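Local coordinates for 457aa long hypothetical protein (Pyrococcus horikoshii, PDB 2CSU), which is of unknown function but belongs to the succinyl-CoA ligase-like family, with a CoA-binding-type Rossmann domain followed by two ligase-related domains, at residues V188-L193 with L208-V213; F176-S181 with M194-D199. All coordinates share one frame; numbering follows the deposited sequence.

Contact 1 (V188-L193 with L208-V213); sequences VDFAEL and LYIEGV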
ATOM      1  N   VAL A 188     -32.403   5.514  -5.939  1.00 27.27           N
ATOM      2  CA  VAL A 188     -31.336   6.502  -6.013  1.00 27.28           C
ATOM      3  C   VAL A 188     -30.085   5.904  -6.661  1.00 27.57           C
ATOM      4  O   VAL A 188     -29.627   4.826  -6.310  1.00 28.54           O
ATOM      5  CB  VAL A 188     -31.020   6.957  -4.587  1.00 26.46           C
ATOM      6  CG1 VAL A 188     -29.867   7.959  -4.604  1.00 24.94           C
ATOM      7  CG2 VAL A 188     -32.243   7.605  -3.957  1.00 24.84           C
ATOM      8  N   ASP A 189     -29.552   6.620  -7.670  1.00 27.99           N
ATOM      9  CA  ASP A 189     -28.374   6.098  -8.365  1.00 28.20           C
ATOM     10  C   ASP A 189     -27.201   7.079  -8.339  1.00 28.24           C
ATOM     11  O   ASP A 189     -27.224   8.101  -7.666  1.00 27.87           O
ATOM     12  CB  ASP A 189     -28.761   5.771  -9.809  1.00 28.08           C
ATOM     13  CG  ASP A 189     -29.344   7.007 -10.483  1.00 28.79           C
ATOM     14  OD1 ASP A 189     -29.007   8.110 -10.054  1.00 28.22           O
ATOM     15  OD2 ASP A 189     -30.115   6.856 -11.426  1.00 31.39           O
ATOM     16  N   PHE A 190     -26.166   6.706  -9.090  1.00 27.18           N
ATOM     17  CA  PHE A 190     -24.961   7.521  -9.198  1.00 28.24           C
ATOM     18  C   PHE A 190     -25.312   8.953  -9.597  1.00 28.91           C
ATOM     19  O   PHE A 190     -24.892   9.918  -8.939  1.00 29.28           O
ATOM     20  CB  PHE A 190     -24.009   6.962 -10.265  1.00 28.22           C
ATOM     21  CG  PHE A 190     -23.334   5.681  -9.880  1.00 29.38           C
ATOM     22  CD1 PHE A 190     -22.518   5.621  -8.757  1.00 29.71           C
ATOM     23  CD2 PHE A 190     -23.494   4.538 -10.660  1.00 29.85           C
ATOM     24  CE1 PHE A 190     -21.865   4.438  -8.411  1.00 30.58           C
ATOM     25  CE2 PHE A 190     -22.853   3.356 -10.329  1.00 30.18           C
ATOM     26  CZ  PHE A 190     -22.035   3.301  -9.199  1.00 29.07           C
ATOM     27  N   ALA A 191     -26.081   9.083 -10.677  1.00 27.90           N
ATOM     28  CA  ALA A 191     -26.464  10.394 -11.202  1.00 28.71           C
ATOM     29  C   ALA A 191     -27.122  11.303 -10.170  1.00 28.75           C
ATOM     30  O   ALA A 191     -26.727  12.454 -10.001  1.00 28.42           O
ATOM     31  CB  ALA A 191     -27.394  10.223 -12.384  1.00 28.67           C
ATOM     32  N   GLU A 192     -28.147  10.790  -9.501  1.00 27.94           N
ATOM     33  CA  GLU A 192     -28.844  11.577  -8.510  1.00 29.40           C
ATOM     34  C   GLU A 192     -27.901  11.932  -7.372  1.00 29.39           C
ATOM     35  O   GLU A 192     -27.980  13.025  -6.818  1.00 28.26           O
ATOM     36  CB  GLU A 192     -30.061  10.817  -7.988  1.00 30.31           C
ATOM     37  CG  GLU A 192     -31.296  10.954  -8.889  1.00 33.77           C
ATOM     38  CD  GLU A 192     -32.139   9.687  -8.935  1.00 35.06           C
ATOM     39  OE1 GLU A 192     -32.496   9.165  -7.857  1.00 37.98           O
ATOM     40  OE2 GLU A 192     -32.446   9.209 -10.052  1.00 37.17           O
ATOM     41  N   LEU A 193     -27.006  11.012  -7.032  1.00 29.68           N
ATOM     42  CA  LEU A 193     -26.062  11.269  -5.962  1.00 31.03           C
ATOM     43  C   LEU A 193     -25.040  12.324  -6.382  1.00 31.20           C
ATOM     44  O   LEU A 193     -24.704  13.203  -5.595  1.00 31.18           O
ATOM     45  CB  LEU A 193     -25.373   9.982  -5.548  1.00 30.47           C
ATOM     46  CG  LEU A 193     -26.232   9.063  -4.676  1.00 31.39           C
ATOM     47  CD1 LEU A 193     -25.451   7.790  -4.394  1.00 30.89           C
ATOM     48  CD2 LEU A 193     -26.610   9.764  -3.361  1.00 30.97           C
ATOM     49  N   LEU A 208     -15.772   6.920  -7.279  1.00 24.34           N
ATOM     50  CA  LEU A 208     -16.798   5.951  -7.638  1.00 24.46           C
ATOM     51  C   LEU A 208     -16.245   4.568  -7.938  1.00 25.01           C
ATOM     52  O   LEU A 208     -15.220   4.442  -8.595  1.00 25.13           O
ATOM     53  CB  LEU A 208     -17.571   6.419  -8.884  1.00 24.80           C
ATOM     54  CG  LEU A 208     -18.377   7.726  -8.940  1.00 24.74           C
ATOM     55  CD1 LEU A 208     -18.958   7.890 -10.351  1.00 24.48           C
ATOM     56  CD2 LEU A 208     -19.505   7.704  -7.917  1.00 23.95           C
ATOM     57  N   TYR A 209     -16.911   3.535  -7.426  1.00 26.06           N
ATOM     58  CA  TYR A 209     -16.533   2.168  -7.767  1.00 27.46           C
ATOM     59  C   TYR A 209     -17.741   1.696  -8.558  1.00 28.76           C
ATOM     60  O   TYR A 209     -18.783   1.377  -7.985  1.00 28.03           O
ATOM     61  CB  TYR A 209     -16.362   1.245  -6.566  1.00 26.91           C
ATOM     62  CG  TYR A 209     -16.140  -0.190  -7.040  1.00 27.14           C
ATOM     63  CD1 TYR A 209     -14.930  -0.567  -7.621  1.00 28.16           C
ATOM     64  CD2 TYR A 209     -17.160  -1.140  -6.972  1.00 27.54           C
ATOM     65  CE1 TYR A 209     -14.727  -1.847  -8.126  1.00 28.92           C
ATOM     66  CE2 TYR A 209     -16.974  -2.440  -7.480  1.00 28.94           C
ATOM     67  CZ  TYR A 209     -15.746  -2.781  -8.056  1.00 29.65           C
ATOM     68  OH  TYR A 209     -15.527  -4.041  -8.565  1.00 30.47           O
ATOM     69  N   ILE A 210     -17.595   1.657  -9.876  1.00 30.27           N
ATOM     70  CA  ILE A 210     -18.687   1.271 -10.754  1.00 31.80           C
ATOM     71  C   ILE A 210     -18.606  -0.121 -11.347  1.00 33.21           C
ATOM     72  O   ILE A 210     -17.569  -0.543 -11.857  1.00 33.41           O
ATOM     73  CB  ILE A 210     -18.811   2.247 -11.949  1.00 31.88           C
ATOM     74  CG1 ILE A 210     -18.976   3.683 -11.447  1.00 31.53           C
ATOM     75  CG2 ILE A 210     -19.975   1.834 -12.833  1.00 32.36           C
ATOM     76  CD1 ILE A 210     -18.661   4.727 -12.486  1.00 30.26           C
ATOM     77  N   GLU A 211     -19.725  -0.828 -11.273  1.00 34.48           N
ATOM     78  CA  GLU A 211     -19.835  -2.143 -11.867  1.00 36.87           C
ATOM     79  C   GLU A 211     -20.642  -1.876 -13.134  1.00 38.15           C
ATOM     80  O   GLU A 211     -20.389  -2.470 -14.177  1.00 38.33           O
ATOM     81  CB  GLU A 211     -20.560  -3.100 -10.922  1.00 36.81           C
ATOM     82  CG  GLU A 211     -19.617  -3.726  -9.908  1.00 38.08           C
ATOM     83  CD  GLU A 211     -20.321  -4.610  -8.905  1.00 37.82           C
ATOM     84  OE1 GLU A 211     -21.484  -4.988  -9.151  1.00 38.95           O
ATOM     85  OE2 GLU A 211     -19.697  -4.939  -7.874  1.00 38.14           O
ATOM     86  N   GLY A 212     -21.583  -0.937 -13.037  1.00 39.91           N
ATOM     87  CA  GLY A 212     -22.293  -0.491 -14.228  1.00 41.76           C
ATOM     88  C   GLY A 212     -23.478   0.411 -13.874  1.00 43.31           C
ATOM     89  O   GLY A 212     -24.119   0.276 -12.841  1.00 43.20           O
ATOM     90  N   VAL A 213     -23.729   1.389 -14.764  1.00 44.59           N
ATOM     91  CA  VAL A 213     -24.858   2.286 -14.552  1.00 47.13           C
ATOM     92  C   VAL A 213     -26.072   1.851 -15.375  1.00 48.37           C
ATOM     93  O   VAL A 213     -25.977   1.078 -16.319  1.00 48.54           O
ATOM     94  CB  VAL A 213     -24.428   3.692 -14.970  1.00 47.40           C
ATOM     95  CG1 VAL A 213     -23.073   4.027 -14.350  1.00 47.54           C
ATOM     96  CG2 VAL A 213     -24.318   3.771 -16.480  1.00 47.68           C
TER

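Contact 2 (F176-S181 with M194-D199); sequences FSKFIS and MEYLAD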
ATOM      1  N   PHE A 176     -13.266   9.799   4.571  1.00 26.36           N
ATOM      2  CA  PHE A 176     -14.263  10.200   3.601  1.00 25.22           C
ATOM      3  C   PHE A 176     -15.216  11.161   4.266  1.00 24.70           C
ATOM      4  O   PHE A 176     -15.424  11.099   5.480  1.00 25.52           O
ATOM      5  CB  PHE A 176     -15.064   8.981   3.137  1.00 24.05           C
ATOM      6  CG  PHE A 176     -14.237   7.920   2.474  1.00 23.81           C
ATOM      7  CD1 PHE A 176     -13.601   8.166   1.262  1.00 23.49           C
ATOM      8  CD2 PHE A 176     -14.139   6.648   3.038  1.00 23.75           C
ATOM      9  CE1 PHE A 176     -12.881   7.151   0.617  1.00 23.64           C
ATOM     10  CE2 PHE A 176     -13.430   5.636   2.407  1.00 23.33           C
ATOM     11  CZ  PHE A 176     -12.800   5.886   1.194  1.00 22.84           C
ATOM     12  N   SER A 177     -15.791  12.051   3.474  1.00 24.20           N
ATOM     13  CA  SER A 177     -16.783  12.979   3.985  1.00 22.93           C
ATOM     14  C   SER A 177     -18.060  12.147   4.063  1.00 23.40           C
ATOM     15  O   SER A 177     -18.706  12.051   5.113  1.00 23.07           O
ATOM     16  CB  SER A 177     -16.961  14.140   3.006  1.00 23.18           C
ATOM     17  OG  SER A 177     -16.900  13.684   1.660  1.00 23.45           O
ATOM     18  N   LYS A 178     -18.409  11.511   2.946  1.00 22.89           N
ATOM     19  CA  LYS A 178     -19.608  10.678   2.906  1.00 23.96           C
ATOM     20  C   LYS A 178     -19.316   9.345   2.239  1.00 23.76           C
ATOM     21  O   LYS A 178     -18.400   9.236   1.427  1.00 24.70           O
ATOM     22  CB  LYS A 178     -20.734  11.383   2.156  1.00 23.06           C
ATOM     23  CG  LYS A 178     -21.035  12.775   2.635  1.00 24.14           C
ATOM     24  CD  LYS A 178     -22.212  13.364   1.882  1.00 24.29           C
ATOM     25  CE  LYS A 178     -22.800  14.566   2.605  1.00 24.38           C
ATOM     26  NZ  LYS A 178     -21.962  15.796   2.508  1.00 22.66           N
ATOM     27  N   PHE A 179     -20.092   8.335   2.611  1.00 23.50           N
ATOM     28  CA  PHE A 179     -19.970   6.988   2.072  1.00 24.00           C
ATOM     29  C   PHE A 179     -21.337   6.422   1.699  1.00 24.19           C
ATOM     30  O   PHE A 179     -22.289   6.448   2.470  1.00 24.45           O
ATOM     31  CB  PHE A 179     -19.304   6.102   3.129  1.00 25.18           C
ATOM     32  CG  PHE A 179     -19.353   4.664   2.694  1.00 26.42           C
ATOM     33  CD1 PHE A 179     -18.346   4.156   1.880  1.00 27.90           C
ATOM     34  CD2 PHE A 179     -20.387   3.846   3.120  1.00 27.45           C
ATOM     35  CE1 PHE A 179     -18.378   2.823   1.497  1.00 27.47           C
ATOM     36  CE2 PHE A 179     -20.409   2.509   2.732  1.00 28.66           C
ATOM     37  CZ  PHE A 179     -19.406   1.992   1.922  1.00 28.48           C
ATOM     38  N   ILE A 180     -21.428   5.936   0.451  1.00 24.11           N
ATOM     39  CA  ILE A 180     -22.705   5.425  -0.006  1.00 24.74           C
ATOM     40  C   ILE A 180     -22.573   4.076  -0.706  1.00 23.95           C
ATOM     41  O   ILE A 180     -22.079   3.955  -1.820  1.00 23.83           O
ATOM     42  CB  ILE A 180     -23.320   6.443  -0.969  1.00 25.10           C
ATOM     43  CG1 ILE A 180     -23.533   7.775  -0.253  1.00 25.90           C
ATOM     44  CG2 ILE A 180     -24.693   5.941  -1.451  1.00 26.34           C
ATOM     45  CD1 ILE A 180     -22.420   8.778  -0.559  1.00 25.56           C
ATOM     46  N   SER A 181     -22.992   3.030   0.022  1.00 24.28           N
ATOM     47  CA  SER A 181     -23.229   1.757  -0.636  1.00 23.79           C
ATOM     48  C   SER A 181     -24.641   1.738  -1.228  1.00 23.66           C
ATOM     49  O   SER A 181     -25.633   1.929  -0.539  1.00 23.87           O
ATOM     50  CB  SER A 181     -23.077   0.650   0.407  1.00 24.99           C
ATOM     51  OG  SER A 181     -23.434  -0.595  -0.188  1.00 27.25           O
HETATM   52  N   MSE A 194     -24.568  12.247  -7.625  1.00 31.65           N
HETATM   53  CA  MSE A 194     -23.609  13.215  -8.129  1.00 32.37           C
HETATM   54  C   MSE A 194     -24.259  14.588  -8.206  1.00 32.04           C
HETATM   55  O   MSE A 194     -23.588  15.600  -8.013  1.00 32.55           O
HETATM   56  CB  MSE A 194     -23.084  12.819  -9.518  1.00 33.61           C
HETATM   57  CG  MSE A 194     -22.003  11.746  -9.496  1.00 37.59           C
HETATM   58 SE   MSE A 194     -21.508  11.110 -11.150  1.00 41.71          SE
HETATM   59  CE  MSE A 194     -22.948  10.799 -11.716  1.00 39.97           C
ATOM     60  N   GLU A 195     -25.558  14.636  -8.497  1.00 31.62           N
ATOM     61  CA  GLU A 195     -26.228  15.928  -8.567  1.00 32.11           C
ATOM     62  C   GLU A 195     -26.235  16.555  -7.176  1.00 31.41           C
ATOM     63  O   GLU A 195     -25.923  17.729  -7.009  1.00 30.36           O
ATOM     64  CB  GLU A 195     -27.666  15.784  -9.088  1.00 33.54           C
ATOM     65  CG  GLU A 195     -27.764  15.599 -10.610  1.00 37.19           C
ATOM     66  CD  GLU A 195     -29.194  15.378 -11.104  1.00 38.96           C
ATOM     67  OE1 GLU A 195     -29.905  14.517 -10.537  1.00 40.27           O
ATOM     68  OE2 GLU A 195     -29.602  16.064 -12.065  1.00 40.36           O
ATOM     69  N   TYR A 196     -26.586  15.772  -6.167  1.00 30.40           N
ATOM     70  CA  TYR A 196     -26.614  16.302  -4.810  1.00 29.92           C
ATOM     71  C   TYR A 196     -25.217  16.714  -4.298  1.00 28.65           C
ATOM     72  O   TYR A 196     -25.045  17.800  -3.738  1.00 27.50           O
ATOM     73  CB  TYR A 196     -27.225  15.264  -3.878  1.00 30.12           C
ATOM     74  CG  TYR A 196     -26.892  15.470  -2.424  1.00 31.66           C
ATOM     75  CD1 TYR A 196     -27.529  16.460  -1.669  1.00 30.93           C
ATOM     76  CD2 TYR A 196     -25.942  14.666  -1.795  1.00 31.66           C
ATOM     77  CE1 TYR A 196     -27.229  16.638  -0.322  1.00 32.16           C
ATOM     78  CE2 TYR A 196     -25.632  14.839  -0.451  1.00 32.11           C
ATOM     79  CZ  TYR A 196     -26.278  15.824   0.277  1.00 32.40           C
ATOM     80  OH  TYR A 196     -25.960  16.001   1.602  1.00 33.93           O
ATOM     81  N   LEU A 197     -24.233  15.838  -4.497  1.00 28.32           N
ATOM     82  CA  LEU A 197     -22.867  16.077  -4.046  1.00 28.20           C
ATOM     83  C   LEU A 197     -22.187  17.235  -4.755  1.00 29.73           C
ATOM     84  O   LEU A 197     -21.214  17.798  -4.255  1.00 29.23           O
ATOM     85  CB  LEU A 197     -22.037  14.799  -4.221  1.00 27.01           C
ATOM     86  CG  LEU A 197     -22.366  13.631  -3.287  1.00 26.49           C
ATOM     87  CD1 LEU A 197     -21.677  12.365  -3.767  1.00 26.01           C
ATOM     88  CD2 LEU A 197     -21.913  13.978  -1.869  1.00 25.27           C
ATOM     89  N   ALA A 198     -22.693  17.594  -5.928  1.00 31.25           N
ATOM     90  CA  ALA A 198     -22.114  18.695  -6.677  1.00 32.76           C
ATOM     91  C   ALA A 198     -22.142  20.009  -5.891  1.00 34.14           C
ATOM     92  O   ALA A 198     -21.287  20.868  -6.106  1.00 33.70           O
ATOM     93  CB  ALA A 198     -22.855  18.874  -8.005  1.00 32.72           C
ATOM     94  N   ASP A 199     -23.100  20.161  -4.977  1.00 35.98           N
ATOM     95  CA  ASP A 199     -23.220  21.413  -4.230  1.00 38.06           C
ATOM     96  C   ASP A 199     -22.854  21.462  -2.751  1.00 39.31           C
ATOM     97  O   ASP A 199     -22.788  22.548  -2.167  1.00 40.02           O
ATOM     98  CB  ASP A 199     -24.635  21.980  -4.405  1.00 38.60           C
ATOM     99  CG  ASP A 199     -24.911  22.390  -5.832  1.00 38.88           C
ATOM    100  OD1 ASP A 199     -24.008  22.993  -6.453  1.00 38.09           O
ATOM    101  OD2 ASP A 199     -26.019  22.105  -6.332  1.00 40.17           O
TER

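Contact 1 (V188-L193 with L208-V213)
The ring of Phe190 reaches from the first turn of helix 190-197 to the end of strand 205-210 and the loop after it, where Leu208, Ile210 and Val213 receive it. Ile210 lies over one face of the ring. Its CG1 makes a CH-pi contact, 4.2 Å from the centroid of the Phe190 ring and 28° off the ring normal. Leu208 and Val213 come in obliquely at the two ortho carbons. Leu208 CD2 touches Phe190 CD1 at 3.8 Å, the two side chains running past each other in opposite directions. Val213 CG1 meets Phe190 CD2 at 3.7 Å, with the side chains crossing at about a right angle. The far rim of the ring points at the backbone: Tyr209 O lies near the ring plane, 4.0 Å from Phe190 CZ. Phe190 carries its CG anti to the carbonyl carbon (chi1 -71°), which sends the ring out from the helix toward the strand. Asp189 is the N-cap just before it. Its OD1 accepts from Glu192 N at 2.9 Å in an almost straight bond (179°) and caps the first turn. Phe219 of helix 216-229 packs on Leu208, Ile210 and Val213, and Phe190 also touches Ile155. The joint is therefore apolar, a buried aromatic ring set among branched aliphatic groups; the capping bond of Asp189 belongs to the helix start and not to the joint.

Contact 2 (F176-S181 with M194-D199)
Lys178 extends from strand 175-181 toward the last turn of helix 190-197 and meets Leu197 and Tyr196 there. The closely packed part is aliphatic. Lys178 CD lies 3.8 Å from Leu197 CD2, and the two chains lie alongside each other, pointing opposite ways. Further out, Lys178 crosses Tyr196 at about a right angle. Its CE comes to the edge of the phenol, near the ring plane, 3.6 Å from Tyr196 OH. The ring carbon Tyr196 CE2 is a little farther from Lys178 CE, at 4.2 Å. Tyr196 has its CG anti to the backbone N (chi1 160°), and this brings the hydroxyl end of the ring to the lysine.

The chain of Lys178 is extended as far as CE and then bends (chi4 74°). Its NZ stays 4.1 Å from Tyr196 OH. That amine forms a salt bridge with Asp203 instead, while the hydroxyl of Tyr196 is hydrogen-bonded to Asp3. The looser side is toward Ile180, whose side chain comes no nearer than 4.9 Å to the helix segment. Lys178 and Leu197 are buried, whereas Tyr196 is partly exposed. Glu195 and Asp199 continue this more open side.

Leu197 also rests on Ala153 of strand 152-156, the parallel neighbour of strand 175-181, so the helix end covers both strands. Phe6 meets the ring of Tyr196 with its plane at about 15° and also touches Ile180, while Met194, present as selenomethionine, and Ala198 pack against helix 216-229.

Overall arrangement
From the N terminus, the chain runs through strand 175-181, enters helix 190-197 at contact 1, leaves it at contact 2, and continues into strand 205-210. Contact 2 closes the loop from the first strand to the helix end. Contact 1 closes the return from the helix start to the second strand. The segments alternate, so the two loops cross rather than nest. Their centres are about 11 Å apart, and the contacts meet where Leu193 CD1 lies 3.6 Å from Ile180 CG2. Strand 152-156 pairs in parallel with both strands and lies between them. Together the contacts seat one helix across this sheet, a beta-alpha-beta crossover within the flavodoxin-like domain.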